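Local coordinates for pullulanase C protein (Klebsiella pneumoniae subsp. pneumoniae NTUH-K2044, PDB 5HJ1), which probably recognises partner proteins through its PDZ domain as part of the type II secretion system that exports pullulanase, and here holds a fatty acid, at residues A[34-39]-A[54-59]. Sequence-based numbering, arbitrary orientation.
Sequences YRLNPG and DLAIAL
Y34 and A56 face each other as an antiparallel hydrogen-bonded pair: Y34 N donates a hydrogen bond to A56 O (3.0 Å), reaching a lone pair in the carbonyl plane, and A56 N returns a bond to Y34 O (2.8 Å). Two residues on, L36 N bonds D54 O at 2.8 Å, almost end-on to the carbonyl (C=O...N 161°). D54 O also receives a CA-H...O contact from R35 CA, at 3.4 Å. Between these bonds R35 and L55 form the non-hydrogen-bonded pair, and their side chains meet on one face of the sheet. With CG anti to the backbone N (chi1 -172°) and two bends further along, the R35 chain folds back over L55: its guanidinium lays one face on L55 CD1, which sits under the centre of the group, while R35 NH1 lies 3.7 Å from L55 CB. A hydrogen bond from R35 NH1 to N53 O helps hold the guanidinium there. The other face carries Y34, L36, D54 and A56. There L36 CD1 packs on A56 CB (4.0 Å), whereas the Y34 ring leads away from 54-59. D54 is buried, but its carboxylate is satisfied, OD1 by a salt bridge to R89, OD2 by a hydrogen bond from the backbone N of Q51. Y34 and A56 both touch the bound vaccenic acid, so the Y34/A56 end of this face borders the lipid. The axes of segments 34-38 and 54-59 run at 132° to each other, within the antiparallel sheet of the PDZ domain: 30-38 is flanked by strand 20-27, 54-59 by strand 82-89, and farther along L59 packs on helix 67-77.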
loop_
_atom_site.group_PDB
_atom_site.type_symbol
_atom_site.label_atom_id
_atom_site.label_comp_id
_atom_site.label_asym_id
_atom_site.label_seq_id
_atom_site.Cartn_x
_atom_site.Cartn_y
_atom_site.Cartn_z
ATOM N N TYR A 34 4.542 -4.174 2.994
ATOM C CA TYR A 34 3.522 -3.761 3.960
ATOM C C TYR A 34 2.359 -4.680 3.871
ATOM O O TYR A 34 1.730 -4.823 2.779
ATOM C CB TYR A 34 3.048 -2.310 3.710
ATOM C CG TYR A 34 4.135 -1.328 4.007
ATOM C CD1 TYR A 34 5.131 -1.031 3.058
ATOM C CD2 TYR A 34 4.252 -0.736 5.254
ATOM C CE1 TYR A 34 6.188 -0.192 3.403
ATOM C CE2 TYR A 34 5.294 0.139 5.565
ATOM C CZ TYR A 34 6.260 0.406 4.603
ATOM O OH TYR A 34 7.336 1.275 4.914
ATOM N N ARG A 35 2.005 -5.311 4.969
ATOM C CA ARG A 35 0.891 -6.290 4.992
ATOM C C ARG A 35 -0.403 -5.490 5.077
ATOM O O ARG A 35 -0.595 -4.633 5.934
ATOM C CB ARG A 35 1.021 -7.151 6.247
ATOM C CG ARG A 35 0.054 -8.379 6.351
ATOM C CD ARG A 35 0.301 -9.420 5.342
ATOM N NE ARG A 35 1.645 -9.999 5.484
ATOM C CZ ARG A 35 2.253 -10.701 4.578
ATOM N NH1 ARG A 35 1.671 -10.921 3.423
ATOM N NH2 ARG A 35 3.494 -11.181 4.784
ATOM N N LEU A 36 -1.360 -5.797 4.196
ATOM C CA LEU A 36 -2.611 -5.103 4.087
ATOM C C LEU A 36 -3.775 -5.975 4.517
ATOM O O LEU A 36 -3.860 -7.145 4.166
ATOM C CB LEU A 36 -2.920 -4.682 2.634
ATOM C CG LEU A 36 -1.795 -3.930 1.948
ATOM C CD1 LEU A 36 -2.231 -3.647 0.503
ATOM C CD2 LEU A 36 -1.443 -2.671 2.667
ATOM N N ASN A 37 -4.697 -5.358 5.272
ATOM C CA ASN A 37 -5.954 -5.994 5.682
ATOM C C ASN A 37 -7.001 -4.909 5.666
ATOM O O ASN A 37 -6.726 -3.700 5.617
ATOM C CB ASN A 37 -5.794 -6.698 7.022
ATOM C CG ASN A 37 -5.265 -8.078 6.856
ATOM O OD1 ASN A 37 -5.857 -8.897 6.158
ATOM N ND2 ASN A 37 -4.069 -8.329 7.388
ATOM N N PRO A 38 -8.285 -5.301 5.753
ATOM C CA PRO A 38 -9.303 -4.271 5.713
ATOM C C PRO A 38 -9.245 -3.354 6.895
ATOM O O PRO A 38 -9.008 -3.777 8.033
ATOM C CB PRO A 38 -10.596 -5.114 5.692
ATOM C CG PRO A 38 -10.255 -6.440 5.164
ATOM C CD PRO A 38 -8.838 -6.662 5.623
ATOM N N GLY A 39 -9.548 -2.085 6.621
ATOM C CA GLY A 39 -9.836 -1.112 7.633
ATOM C C GLY A 39 -11.313 -1.330 8.133
ATOM O O GLY A 39 -11.992 -2.344 7.755
ATOM N N ASP A 54 -2.600 -9.362 1.773
ATOM C CA ASP A 54 -1.766 -9.001 0.653
ATOM C C ASP A 54 -0.508 -8.268 1.165
ATOM O O ASP A 54 -0.511 -7.599 2.184
ATOM C CB ASP A 54 -2.511 -7.991 -0.292
ATOM C CG ASP A 54 -3.363 -8.635 -1.351
ATOM O OD1 ASP A 54 -3.204 -9.861 -1.621
ATOM O OD2 ASP A 54 -4.142 -7.894 -1.951
ATOM N N LEU A 55 0.576 -8.409 0.409
ATOM C CA LEU A 55 1.855 -7.742 0.709
ATOM C C LEU A 55 2.126 -6.673 -0.302
ATOM O O LEU A 55 2.413 -7.029 -1.468
ATOM C CB LEU A 55 2.986 -8.770 0.769
ATOM C CG LEU A 55 4.335 -8.200 1.176
ATOM C CD1 LEU A 55 4.391 -7.917 2.653
ATOM C CD2 LEU A 55 5.519 -9.123 0.794
ATOM N N ALA A 56 1.975 -5.418 0.091
ATOM C CA ALA A 56 2.272 -4.273 -0.795
ATOM C C ALA A 56 3.775 -4.096 -0.954
ATOM O O ALA A 56 4.509 -3.920 0.019
ATOM C CB ALA A 56 1.662 -2.997 -0.301
ATOM N N ILE A 57 4.219 -4.147 -2.219
ATOM C CA ILE A 57 5.640 -3.995 -2.527
ATOM C C ILE A 57 5.988 -2.786 -3.437
ATOM O O ILE A 57 7.187 -2.421 -3.502
ATOM C CB ILE A 57 6.250 -5.316 -3.099
ATOM C CG1 ILE A 57 5.609 -5.679 -4.396
ATOM C CG2 ILE A 57 6.150 -6.435 -2.067
ATOM C CD1 ILE A 57 6.322 -6.779 -5.151
ATOM N N ALA A 58 5.038 -2.194 -4.113
ATOM C CA ALA A 58 5.296 -1.002 -4.956
ATOM C C ALA A 58 4.110 -0.088 -4.946
ATOM O O ALA A 58 2.969 -0.539 -4.873
ATOM C CB ALA A 58 5.689 -1.400 -6.393
ATOM N N LEU A 59 4.389 1.196 -5.122
ATOM C CA LEU A 59 3.343 2.239 -5.200
ATOM C C LEU A 59 3.726 3.060 -6.425
ATOM O O LEU A 59 4.811 3.625 -6.501
ATOM C CB LEU A 59 3.339 3.105 -3.943
ATOM C CG LEU A 59 2.432 4.348 -3.972
ATOM C CD1 LEU A 59 0.970 4.039 -4.073
ATOM C CD2 LEU A 59 2.653 5.189 -2.694
#